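Local coordinates for ethanolamine utilization protein EutN/carboxysome structural protein Ccml (Halothece sp., PDB 6OWG), which probably assembles into pentamers that cap the vertices of a bacterial microcompartment shell, as carboxysome CcmL and its EutN relatives do, at residues Q2-C7 and L27-A32; A44-A49 and D75-A80; G52-V57 and A80-V85; P17-V22 and N71-A76. One frame throughout, in Å; residues are numbered along the deposited sequence.

Overall arrangement
Contacts 1 to 3 belong to the five-stranded antiparallel sheet, and contact 4 fastens two loops at one end. Contact 1 pairs strands 2-11 and 24-30, and contact 3 sets strand 54-59 against the end of 76-81; Ala4 and Val55 join them through a probable backbone hydrogen bond. Contact 2 shares Ala80 with contact 3 and brings the chain after strand 39-44 to the other flank of 76-81. Contact 1 is partly buried; contacts 2 and 3 are buried, with backbone bonds and apolar side chains, and contact 2 adds an Asp45-Lys23 salt bridge. Contact 4, about 22 Å from contact 3 between centres, is more exposed and lacks strand pairing: an arginine meets backbone carbonyls beside an apolar patch.

Contact 1 (Q2-C7 and L27-A32)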
loop_
_atom_site.group_PDB
_atom_site.type_symbol
_atom_site.label_atom_id
_atom_site.label_comp_id
_atom_site.label_asym_id
_atom_site.label_seq_id
_atom_site.Cartn_x
_atom_site.Cartn_y
_atom_site.Cartn_z
ATOM N N GLN D 2 60.011 -30.375 85.268
ATOM C CA GLN D 2 60.799 -30.585 86.468
ATOM C C GLN D 2 60.023 -30.056 87.660
ATOM O O GLN D 2 59.228 -29.125 87.535
ATOM C CB GLN D 2 62.154 -29.884 86.386
ATOM C CG GLN D 2 63.137 -30.533 85.441
ATOM C CD GLN D 2 63.788 -31.750 86.043
ATOM O OE1 GLN D 2 63.718 -32.844 85.489
ATOM N NE2 GLN D 2 64.427 -31.569 87.188
ATOM N N MET D 3 60.252 -30.664 88.816
ATOM C CA MET D 3 59.708 -30.149 90.060
ATOM C C MET D 3 60.659 -29.106 90.619
ATOM O O MET D 3 61.869 -29.328 90.697
ATOM C CB MET D 3 59.500 -31.272 91.074
ATOM C CG MET D 3 58.479 -32.301 90.653
ATOM S SD MET D 3 57.945 -33.338 92.017
ATOM C CE MET D 3 59.512 -33.963 92.599
ATOM N N ALA D 4 60.109 -27.958 90.990
ATOM C CA ALA D 4 60.912 -26.867 91.505
ATOM C C ALA D 4 60.182 -26.212 92.665
ATOM O O ALA D 4 58.957 -26.271 92.770
ATOM C CB ALA D 4 61.226 -25.839 90.415
ATOM N N LYS D 5 60.959 -25.595 93.545
ATOM C CA LYS D 5 60.440 -24.836 94.669
ATOM C C LYS D 5 60.643 -23.351 94.405
ATOM O O LYS D 5 61.725 -22.935 93.986
ATOM C CB LYS D 5 61.139 -25.243 95.966
ATOM C CG LYS D 5 60.520 -24.680 97.219
ATOM C CD LYS D 5 61.426 -24.905 98.410
ATOM C CE LYS D 5 60.861 -24.265 99.665
ATOM N NZ LYS D 5 59.577 -24.891 100.077
ATOM N N VAL D 6 59.600 -22.558 94.642
ATOM C CA VAL D 6 59.660 -21.114 94.427
ATOM C C VAL D 6 60.517 -20.519 95.539
ATOM O O VAL D 6 60.113 -20.491 96.701
ATOM C CB VAL D 6 58.270 -20.479 94.394
ATOM C CG1 VAL D 6 58.370 -19.024 93.983
ATOM C CG2 VAL D 6 57.349 -21.241 93.467
ATOM N N CYS D 7 61.707 -20.037 95.186
ATOM C CA CYS D 7 62.592 -19.463 96.191
ATOM C C CYS D 7 62.591 -17.943 96.153
ATOM O O CYS D 7 63.003 -17.300 97.122
ATOM C CB CYS D 7 64.010 -20.005 96.022
ATOM S SG CYS D 7 64.186 -21.720 96.557
ATOM N N LEU D 27 63.206 -20.187 90.741
ATOM C CA LEU D 27 62.827 -21.512 91.206
ATOM C C LEU D 27 64.064 -22.379 91.347
ATOM O O LEU D 27 64.808 -22.551 90.382
ATOM C CB LEU D 27 61.860 -22.183 90.234
ATOM C CG LEU D 27 60.764 -21.371 89.567
ATOM C CD1 LEU D 27 60.249 -22.158 88.404
ATOM C CD2 LEU D 27 59.654 -21.100 90.545
ATOM N N GLN D 28 64.270 -22.938 92.532
ATOM C CA GLN D 28 65.312 -23.930 92.746
ATOM C C GLN D 28 64.733 -25.318 92.516
ATOM O O GLN D 28 63.637 -25.623 92.992
ATOM C CB GLN D 28 65.895 -23.833 94.153
ATOM C CG GLN D 28 67.181 -24.609 94.329
ATOM C CD GLN D 28 67.708 -24.540 95.739
ATOM O OE1 GLN D 28 67.145 -23.857 96.592
ATOM N NE2 GLN D 28 68.796 -25.254 95.999
ATOM N N PHE D 29 65.470 -26.149 91.791
ATOM C CA PHE D 29 64.996 -27.489 91.485
ATOM C C PHE D 29 65.119 -28.396 92.700
ATOM O O PHE D 29 66.079 -28.311 93.468
ATOM C CB PHE D 29 65.773 -28.070 90.310
ATOM C CG PHE D 29 65.451 -27.423 89.004
ATOM C CD1 PHE D 29 64.167 -27.465 88.500
ATOM C CD2 PHE D 29 66.426 -26.764 88.282
ATOM C CE1 PHE D 29 63.867 -26.863 87.298
ATOM C CE2 PHE D 29 66.127 -26.163 87.077
ATOM C CZ PHE D 29 64.846 -26.215 86.588
ATOM N N ILE D 30 64.126 -29.254 92.875
ATOM C CA ILE D 30 64.101 -30.253 93.933
ATOM C C ILE D 30 64.161 -31.619 93.276
ATOM O O ILE D 30 63.682 -31.799 92.155
ATOM C CB ILE D 30 62.843 -30.114 94.810
ATOM C CG1 ILE D 30 61.617 -30.005 93.918
ATOM C CG2 ILE D 30 62.940 -28.902 95.700
ATOM C CD1 ILE D 30 60.356 -29.917 94.638
ATOM N N ASP D 31 64.752 -32.588 93.970
ATOM C CA ASP D 31 64.926 -33.899 93.364
ATOM C C ASP D 31 63.656 -34.736 93.509
ATOM O O ASP D 31 62.605 -34.258 93.944
ATOM C CB ASP D 31 66.152 -34.606 93.950
ATOM C CG ASP D 31 66.069 -34.821 95.459
ATOM O OD1 ASP D 31 65.108 -34.371 96.113
ATOM O OD2 ASP D 31 66.995 -35.456 96.003
ATOM N N ALA D 32 63.760 -36.015 93.146
ATOM C CA ALA D 32 62.624 -36.919 93.280
ATOM C C ALA D 32 62.359 -37.288 94.734
ATOM O O ALA D 32 61.269 -37.766 95.059
ATOM C CB ALA D 32 62.855 -38.178 92.445
#
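Ala4, Lys5 and Val6 pair with Phe29, Gln28 and Leu27 in an antiparallel ladder, joining strands 2-11 and 24-30 of the five-stranded sheet that is consistent with the OB-like fold of EutN/CcmL proteins. Backbone bonds fix the register. Lys5 and Gln28 make the hydrogen-bonded pair, with Lys5 N 2.7 Å from Gln28 O and Gln28 N 2.9 Å from Lys5 O. Farther along, Ile30 N donates to Met3 O over 3.1 Å, approaching from outside the carbonyl plane.

Apolar contacts gather mainly on the face of Ala4, Val6, Leu27 and Phe29. There, Ala4 CB rests 3.7 Å from Leu27 CB, while Val6 CG2 lies alongside Leu27 CD2. The Phe29 ring crosses the Gln2 side chain at about a right angle, its CE1 3.6 Å from Gln2 CB, and Met3 O sits at the ring edge. Ile30 holds CG1 between its backbone N and carbonyl carbon (chi1 48°), which sets CG1 and CD1 against Met3 CB and CG2 near Lys5 CB. Cutting this side chain back to an alanine is likely to open a gap between Met3 and the Trp54 indole, on which CD1 also packs.

Polar ends find partners farther off: Lys5 NZ bonds to Gly52 O and Gln28 NE2 to Leu37 O. Nearer the backbone of that glutamine, Cys7 SG touches Gln28 CB at 3.6 Å.

Contact 2 (A44-A49 and D75-A80); sequences ADPVGA and DAMVVA
Ala44 and Met77 form a single backbone bridge between two chains running almost the same way, their end-to-end directions only 4° apart. Ala44 takes part in both of its hydrogen bonds: its N donates to Ala76 O at 3.1 Å, from above the carbonyl plane, and its O receives Val78 N at 2.8 Å in a nearly straight line. Met77 CA-H also leans on Ala44 O.

Beyond the bridge, side chains take over. The Pro46 ring crosses the Met77 chain at about a right angle, CG lying 3.7 Å from Met77 SD and CD close to Met77 CG. The Asp45 side chain runs alongside that of Val78 in the same sense. With CG anti to the backbone N, its chi1 of -172° carries the carboxylate forward, beside its own carbonyl, to where OD1 touches Val78 CB at 3.6 Å and the syn lone pair of OD2 accepts Ala49 N at 3.0 Å. OD2 also forms a salt bridge with Lys23. With an alanine in place of Asp45, the Lys23 ammonium would probably lose its buried countercharge and Ala49 N its side-chain acceptor. Val47 CG2 closes the patch against Val79 O.

Strand 76-81 is thus flanked by this loop and by strand 54-59, where Val79 and Ala80 both face Leu56 in a classic beta bulge; at Ala80 the sheet continues into a neighbouring subunit.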
loop_
_atom_site.group_PDB
_atom_site.type_symbol
_atom_site.label_atom_id
_atom_site.label_comp_id
_atom_site.label_asym_id
_atom_site.label_seq_id
_atom_site.Cartn_x
_atom_site.Cartn_y
_atom_site.Cartn_z
ATOM N N ALA D 44 58.651 -17.946 83.709
ATOM C CA ALA D 44 57.390 -17.226 83.694
ATOM C C ALA D 44 56.363 -17.961 84.544
ATOM O O ALA D 44 56.391 -19.186 84.671
ATOM C CB ALA D 44 56.878 -17.077 82.265
ATOM N N ASP D 45 55.445 -17.199 85.134
ATOM C CA ASP D 45 54.475 -17.730 86.089
ATOM C C ASP D 45 53.067 -17.293 85.701
ATOM O O ASP D 45 52.556 -16.288 86.216
ATOM C CB ASP D 45 54.819 -17.279 87.504
ATOM C CG ASP D 45 53.967 -17.949 88.548
ATOM O OD1 ASP D 45 54.210 -19.136 88.835
ATOM O OD2 ASP D 45 53.060 -17.289 89.090
ATOM N N PRO D 46 52.408 -18.020 84.795
ATOM C CA PRO D 46 50.992 -17.728 84.531
ATOM C C PRO D 46 50.073 -18.281 85.602
ATOM O O PRO D 46 49.055 -17.656 85.918
ATOM C CB PRO D 46 50.736 -18.402 83.174
ATOM C CG PRO D 46 52.070 -18.871 82.695
ATOM C CD PRO D 46 52.914 -19.063 83.896
ATOM N N VAL D 47 50.398 -19.443 86.155
ATOM C CA VAL D 47 49.670 -20.032 87.269
ATOM C C VAL D 47 50.242 -19.417 88.534
ATOM O O VAL D 47 51.404 -19.670 88.866
ATOM C CB VAL D 47 49.820 -21.561 87.283
ATOM C CG1 VAL D 47 49.051 -22.162 88.435
ATOM C CG2 VAL D 47 49.386 -22.150 85.961
ATOM N N GLY D 48 49.433 -18.626 89.239
ATOM C CA GLY D 48 49.951 -17.737 90.270
ATOM C C GLY D 48 50.520 -18.483 91.462
ATOM O O GLY D 48 49.765 -19.040 92.273
ATOM N N ALA D 49 51.843 -18.481 91.594
ATOM C CA ALA D 49 52.552 -19.280 92.581
ATOM C C ALA D 49 53.388 -18.371 93.465
ATOM O O ALA D 49 54.109 -17.503 92.964
ATOM C CB ALA D 49 53.448 -20.316 91.902
ATOM N N ASP D 75 61.918 -19.497 77.806
ATOM C CA ASP D 75 62.325 -20.892 77.701
ATOM C C ASP D 75 62.028 -21.679 78.969
ATOM O O ASP D 75 62.523 -22.800 79.119
ATOM C CB ASP D 75 63.813 -20.994 77.351
ATOM C CG ASP D 75 64.709 -20.464 78.446
ATOM O OD1 ASP D 75 64.295 -19.524 79.142
ATOM O OD2 ASP D 75 65.831 -20.983 78.613
ATOM N N ALA D 76 61.237 -21.122 79.880
ATOM C CA ALA D 76 60.853 -21.795 81.110
ATOM C C ALA D 76 59.552 -21.179 81.592
ATOM O O ALA D 76 59.355 -19.970 81.469
ATOM C CB ALA D 76 61.937 -21.674 82.183
ATOM N N MET D 77 58.672 -22.014 82.135
ATOM C CA MET D 77 57.342 -21.566 82.519
ATOM C C MET D 77 56.776 -22.509 83.566
ATOM O O MET D 77 56.822 -23.726 83.387
ATOM C CB MET D 77 56.416 -21.513 81.303
ATOM C CG MET D 77 54.980 -21.198 81.624
ATOM S SD MET D 77 54.059 -20.682 80.176
ATOM C CE MET D 77 53.655 -22.262 79.457
ATOM N N VAL D 78 56.243 -21.949 84.648
ATOM C CA VAL D 78 55.483 -22.742 85.605
ATOM C C VAL D 78 54.163 -23.141 84.960
ATOM O O VAL D 78 53.356 -22.285 84.584
ATOM C CB VAL D 78 55.255 -21.962 86.905
ATOM C CG1 VAL D 78 54.238 -22.668 87.776
ATOM C CG2 VAL D 78 56.560 -21.778 87.645
ATOM N N VAL D 79 53.944 -24.446 84.814
ATOM C CA VAL D 79 52.717 -24.938 84.202
ATOM C C VAL D 79 51.704 -25.423 85.229
ATOM O O VAL D 79 50.505 -25.477 84.919
ATOM C CB VAL D 79 53.014 -26.060 83.184
ATOM C CG1 VAL D 79 53.783 -25.505 82.022
ATOM C CG2 VAL D 79 53.783 -27.193 83.832
ATOM N N ALA D 80 52.141 -25.761 86.436
ATOM C CA ALA D 80 51.254 -26.311 87.444
ATOM C C ALA D 80 51.834 -26.022 88.813
ATOM O O ALA D 80 53.051 -26.011 88.994
ATOM C CB ALA D 80 51.065 -27.819 87.263
#

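Contact 3 (G52-V57 and A80-V85); sequences GEWVLV and AIIDTV
Trp54 O accepts Ile82 N at 2.7 Å, the shortest hydrogen bond between the two segments. Its companion runs from Leu56 N to Ala80 O at 2.8 Å, and Val55 CA-H touches that same oxygen. Together they hold an antiparallel ladder in which Val55 opposes Ile81 as a non-hydrogen-bonded pair and Leu56 opposes Ala80 as a hydrogen-bonded one.

Ile82 packs against Leu56 and Trp54. With CG1 anti to the carbonyl carbon (chi1 -75°), it crosses Leu56 at about a right angle, CG1 lying 3.9 Å from Leu56 CG, while its CB meets Trp54 CB, also at 3.9 Å. Val85 comes to the edge of the indole, its CG2 4.3 Å from Trp54 CZ3. The Glu53 chain, extended beyond CG, passes obliquely across Ile81, so that OE1 lies beside both CG2 and CD1 of that isoleucine.

Strand 54-59 is central here, with 2-11 on its far flank and 76-81 on this one. Met3 of strand 2-11 packs on Leu56 and Ile82, and Tyr93 of strand 90-93 stacks on the Trp54 ring. Ala80, Ile81, Thr84 and Val85 pair antiparallel with a strand of a neighbouring subunit, carrying the sheet across the interface.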
loop_
_atom_site.group_PDB
_atom_site.type_symbol
_atom_site.label_atom_id
_atom_site.label_comp_id
_atom_site.label_asym_id
_atom_site.label_seq_id
_atom_site.Cartn_x
_atom_site.Cartn_y
_atom_site.Cartn_z
ATOM N N GLY D 52 57.836 -20.564 98.372
ATOM C CA GLY D 52 57.735 -21.800 99.107
ATOM C C GLY D 52 56.940 -22.885 98.420
ATOM O O GLY D 52 57.003 -24.043 98.848
ATOM N N GLU D 53 56.202 -22.552 97.367
ATOM C CA GLU D 53 55.342 -23.512 96.697
ATOM C C GLU D 53 56.150 -24.467 95.834
ATOM O O GLU D 53 57.238 -24.142 95.356
ATOM C CB GLU D 53 54.323 -22.793 95.821
ATOM C CG GLU D 53 53.065 -22.371 96.533
ATOM C CD GLU D 53 52.059 -21.801 95.570
ATOM O OE1 GLU D 53 52.180 -22.113 94.373
ATOM O OE2 GLU D 53 51.169 -21.034 95.990
ATOM N N TRP D 54 55.595 -25.654 95.628
ATOM C CA TRP D 54 56.152 -26.641 94.717
ATOM C C TRP D 54 55.454 -26.508 93.375
ATOM O O TRP D 54 54.225 -26.563 93.302
ATOM C CB TRP D 54 55.972 -28.052 95.267
ATOM C CG TRP D 54 56.975 -28.430 96.288
ATOM C CD1 TRP D 54 57.607 -27.604 97.165
ATOM C CD2 TRP D 54 57.462 -29.745 96.548
ATOM N NE1 TRP D 54 58.465 -28.323 97.955
ATOM C CE2 TRP D 54 58.398 -29.642 97.593
ATOM C CE3 TRP D 54 57.212 -31.000 95.988
ATOM C CZ2 TRP D 54 59.075 -30.746 98.097
ATOM C CZ3 TRP D 54 57.888 -32.092 96.485
ATOM C CH2 TRP D 54 58.806 -31.959 97.531
ATOM N N VAL D 55 56.236 -26.318 92.317
ATOM C CA VAL D 55 55.686 -26.073 90.994
ATOM C C VAL D 55 56.288 -27.059 90.006
ATOM O O VAL D 55 57.364 -27.618 90.221
ATOM C CB VAL D 55 55.928 -24.623 90.515
ATOM C CG1 VAL D 55 55.114 -23.645 91.336
ATOM C CG2 VAL D 55 57.403 -24.272 90.565
ATOM N N LEU D 56 55.561 -27.281 88.918
ATOM C CA LEU D 56 56.094 -27.953 87.743
ATOM C C LEU D 56 56.485 -26.893 86.728
ATOM O O LEU D 56 55.660 -26.059 86.346
ATOM C CB LEU D 56 55.084 -28.922 87.132
ATOM C CG LEU D 56 54.842 -30.249 87.840
ATOM C CD1 LEU D 56 53.829 -31.041 87.057
ATOM C CD2 LEU D 56 56.131 -31.028 87.992
ATOM N N VAL D 57 57.737 -26.926 86.297
ATOM C CA VAL D 57 58.266 -25.981 85.328
ATOM C C VAL D 57 58.740 -26.754 84.102
ATOM O O VAL D 57 59.382 -27.801 84.223
ATOM C CB VAL D 57 59.378 -25.105 85.959
ATOM C CG1 VAL D 57 60.461 -25.944 86.610
ATOM C CG2 VAL D 57 59.986 -24.160 84.942
ATOM N N ALA D 80 52.141 -25.761 86.436
ATOM C CA ALA D 80 51.254 -26.311 87.444
ATOM C C ALA D 80 51.834 -26.022 88.813
ATOM O O ALA D 80 53.051 -26.011 88.994
ATOM C CB ALA D 80 51.065 -27.819 87.263
ATOM N N ILE D 81 50.949 -25.774 89.768
ATOM C CA ILE D 81 51.292 -25.800 91.181
ATOM C C ILE D 81 51.057 -27.218 91.669
ATOM O O ILE D 81 49.970 -27.774 91.473
ATOM C CB ILE D 81 50.460 -24.788 91.985
ATOM C CG1 ILE D 81 50.796 -23.362 91.559
ATOM C CG2 ILE D 81 50.704 -24.956 93.467
ATOM C CD1 ILE D 81 49.822 -22.346 92.076
ATOM N N ILE D 82 52.079 -27.815 92.274
ATOM C CA ILE D 82 51.990 -29.204 92.698
ATOM C C ILE D 82 51.090 -29.294 93.922
ATOM O O ILE D 82 51.327 -28.632 94.938
ATOM C CB ILE D 82 53.383 -29.778 92.982
ATOM C CG1 ILE D 82 54.117 -30.064 91.675
ATOM C CG2 ILE D 82 53.287 -31.041 93.800
ATOM C CD1 ILE D 82 55.584 -30.282 91.862
ATOM N N ASP D 83 50.036 -30.100 93.818
ATOM C CA ASP D 83 49.217 -30.437 94.972
ATOM C C ASP D 83 49.856 -31.550 95.791
ATOM O O ASP D 83 50.097 -31.384 96.989
ATOM C CB ASP D 83 47.813 -30.849 94.528
ATOM C CG ASP D 83 46.755 -30.528 95.565
ATOM O OD1 ASP D 83 47.045 -30.621 96.774
ATOM O OD2 ASP D 83 45.621 -30.200 95.173
ATOM N N THR D 84 50.141 -32.683 95.159
ATOM C CA THR D 84 50.686 -33.825 95.873
ATOM C C THR D 84 51.609 -34.624 94.966
ATOM O O THR D 84 51.407 -34.692 93.752
ATOM C CB THR D 84 49.557 -34.705 96.433
ATOM O OG1 THR D 84 50.108 -35.847 97.100
ATOM C CG2 THR D 84 48.598 -35.136 95.344
ATOM N N VAL D 85 52.651 -35.192 95.568
ATOM C CA VAL D 85 53.571 -36.102 94.900
ATOM C C VAL D 85 53.530 -37.425 95.643
ATOM O O VAL D 85 53.815 -37.478 96.843
ATOM C CB VAL D 85 55.007 -35.549 94.860
ATOM C CG1 VAL D 85 55.943 -36.556 94.226
ATOM C CG2 VAL D 85 55.054 -34.260 94.094
#

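Contact 4 (P17-V22 and N71-A76); sequences PSMTGV and NRPLDA
Arg72 and Val22 run antiparallel alongside one another, the arginine chain stretched from CG to NE and lying beside Val22 CG2, which is 3.8 Å from Arg72 CD. This course brings the guanidinium to the loop formed by residues 17-22. Ser18 O sits at the edge of the group, near its plane, and is placed to accept from Arg72 NH2, though the modelled separation is too short to be trusted. Thr20 O receives a weak bond from the same nitrogen at 3.3 Å. Through NE, Arg72 also donates to Tyr68 O, so the guanidinium ties this loop to a third piece of backbone.

An apolar patch lies next to the arginine. Met19 is bent twice: the bend at chi2 (-63°) turns SD toward Pro73 and that at chi3 (-64°) directs CE to Leu74. SD lies 3.8 Å from Pro73 CG and CE 3.8 Å from Leu74 CD2, both side chains being crossed at a slant. Leu74 and Val22 reach toward each other tip to tip, with CD2 of the leucine 3.9 Å from Val22 CG1. Ser18 OG lies near Pro73 CD. Pro73 and Leu74 also pack on Ala62 and Met1 of a neighbouring subunit.

Both segments turn sharply here. Met19 to Val22 is a type II beta turn, with Gly21 at a positive phi (89°) that suits glycine, and Pro73 is the centre of an inverse gamma turn closed by Leu74 N and Arg72 O.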
loop_
_atom_site.group_PDB
_atom_site.type_symbol
_atom_site.label_atom_id
_atom_site.label_comp_id
_atom_site.label_asym_id
_atom_site.label_seq_id
_atom_site.Cartn_x
_atom_site.Cartn_y
_atom_site.Cartn_z
ATOM N N PRO D 17 60.526 -5.428 75.048
ATOM C CA PRO D 17 59.105 -5.052 75.159
ATOM C C PRO D 17 58.161 -6.238 75.202
ATOM O O PRO D 17 57.061 -6.130 75.756
ATOM C CB PRO D 17 58.873 -4.197 73.906
ATOM C CG PRO D 17 60.222 -3.699 73.534
ATOM C CD PRO D 17 61.166 -4.799 73.881
ATOM N N SER D 18 58.566 -7.376 74.640
ATOM C CA SER D 18 57.750 -8.581 74.709
ATOM C C SER D 18 57.888 -9.292 76.050
ATOM O O SER D 18 57.159 -10.253 76.315
ATOM C CB SER D 18 58.122 -9.507 73.559
ATOM O OG SER D 18 59.501 -9.802 73.602
ATOM N N MET D 19 58.815 -8.848 76.899
ATOM C CA MET D 19 58.936 -9.383 78.249
ATOM C C MET D 19 58.130 -8.592 79.270
ATOM O O MET D 19 58.295 -8.818 80.471
ATOM C CB MET D 19 60.405 -9.414 78.665
ATOM C CG MET D 19 61.222 -10.483 77.972
ATOM S SD MET D 19 60.664 -12.149 78.367
ATOM C CE MET D 19 61.018 -12.203 80.120
ATOM N N THR D 20 57.272 -7.677 78.824
ATOM C CA THR D 20 56.520 -6.831 79.739
ATOM C C THR D 20 55.265 -7.549 80.219
ATOM O O THR D 20 54.502 -8.103 79.423
ATOM C CB THR D 20 56.152 -5.515 79.052
ATOM O OG1 THR D 20 57.343 -4.874 78.581
ATOM C CG2 THR D 20 55.443 -4.575 80.013
ATOM N N GLY D 21 55.052 -7.538 81.533
ATOM C CA GLY D 21 53.941 -8.237 82.133
ATOM C C GLY D 21 54.225 -9.672 82.502
ATOM O O GLY D 21 53.361 -10.325 83.098
ATOM N N VAL D 22 55.408 -10.181 82.173
ATOM C CA VAL D 22 55.805 -11.544 82.487
ATOM C C VAL D 22 56.352 -11.557 83.906
ATOM O O VAL D 22 57.337 -10.874 84.209
ATOM C CB VAL D 22 56.847 -12.066 81.485
ATOM C CG1 VAL D 22 57.394 -13.396 81.936
ATOM C CG2 VAL D 22 56.236 -12.182 80.103
ATOM N N ASN D 71 54.918 -15.431 71.187
ATOM C CA ASN D 71 56.007 -14.730 70.524
ATOM C C ASN D 71 56.932 -14.060 71.533
ATOM O O ASN D 71 57.659 -13.123 71.197
ATOM C CB ASN D 71 55.453 -13.716 69.527
ATOM C CG ASN D 71 54.507 -14.351 68.525
ATOM O OD1 ASN D 71 54.848 -15.338 67.874
ATOM N ND2 ASN D 71 53.310 -13.793 68.406
ATOM N N ARG D 72 56.907 -14.536 72.770
ATOM C CA ARG D 72 57.696 -14.063 73.892
ATOM C C ARG D 72 58.961 -14.895 74.039
ATOM O O ARG D 72 58.918 -16.118 73.899
ATOM C CB ARG D 72 56.890 -14.136 75.186
ATOM C CG ARG D 72 55.666 -13.256 75.199
ATOM C CD ARG D 72 55.107 -13.140 76.598
ATOM N NE ARG D 72 53.859 -12.387 76.623
ATOM C CZ ARG D 72 53.780 -11.085 76.863
ATOM N NH1 ARG D 72 52.603 -10.480 76.865
ATOM N NH2 ARG D 72 54.880 -10.387 77.099
ATOM N N PRO D 73 60.097 -14.272 74.323
ATOM C CA PRO D 73 61.371 -15.006 74.435
ATOM C C PRO D 73 61.521 -15.716 75.775
ATOM O O PRO D 73 62.344 -15.373 76.628
ATOM C CB PRO D 73 62.399 -13.891 74.234
ATOM C CG PRO D 73 61.743 -12.690 74.780
ATOM C CD PRO D 73 60.287 -12.821 74.475
ATOM N N LEU D 74 60.715 -16.754 75.968
ATOM C CA LEU D 74 60.666 -17.504 77.215
ATOM C C LEU D 74 61.059 -18.947 76.949
ATOM O O LEU D 74 60.590 -19.551 75.979
ATOM C CB LEU D 74 59.267 -17.443 77.828
ATOM C CG LEU D 74 58.756 -16.051 78.186
ATOM C CD1 LEU D 74 57.269 -16.086 78.392
ATOM C CD2 LEU D 74 59.441 -15.551 79.430
ATOM N N ASP D 75 61.918 -19.497 77.806
ATOM C CA ASP D 75 62.325 -20.892 77.701
ATOM C C ASP D 75 62.028 -21.679 78.969
ATOM O O ASP D 75 62.523 -22.800 79.119
ATOM C CB ASP D 75 63.813 -20.994 77.351
ATOM C CG ASP D 75 64.709 -20.464 78.446
ATOM O OD1 ASP D 75 64.295 -19.524 79.142
ATOM O OD2 ASP D 75 65.831 -20.983 78.613
ATOM N N ALA D 76 61.237 -21.122 79.880
ATOM C CA ALA D 76 60.853 -21.795 81.110
ATOM C C ALA D 76 59.552 -21.179 81.592
ATOM O O ALA D 76 59.355 -19.970 81.469
ATOM C CB ALA D 76 61.937 -21.674 82.183
#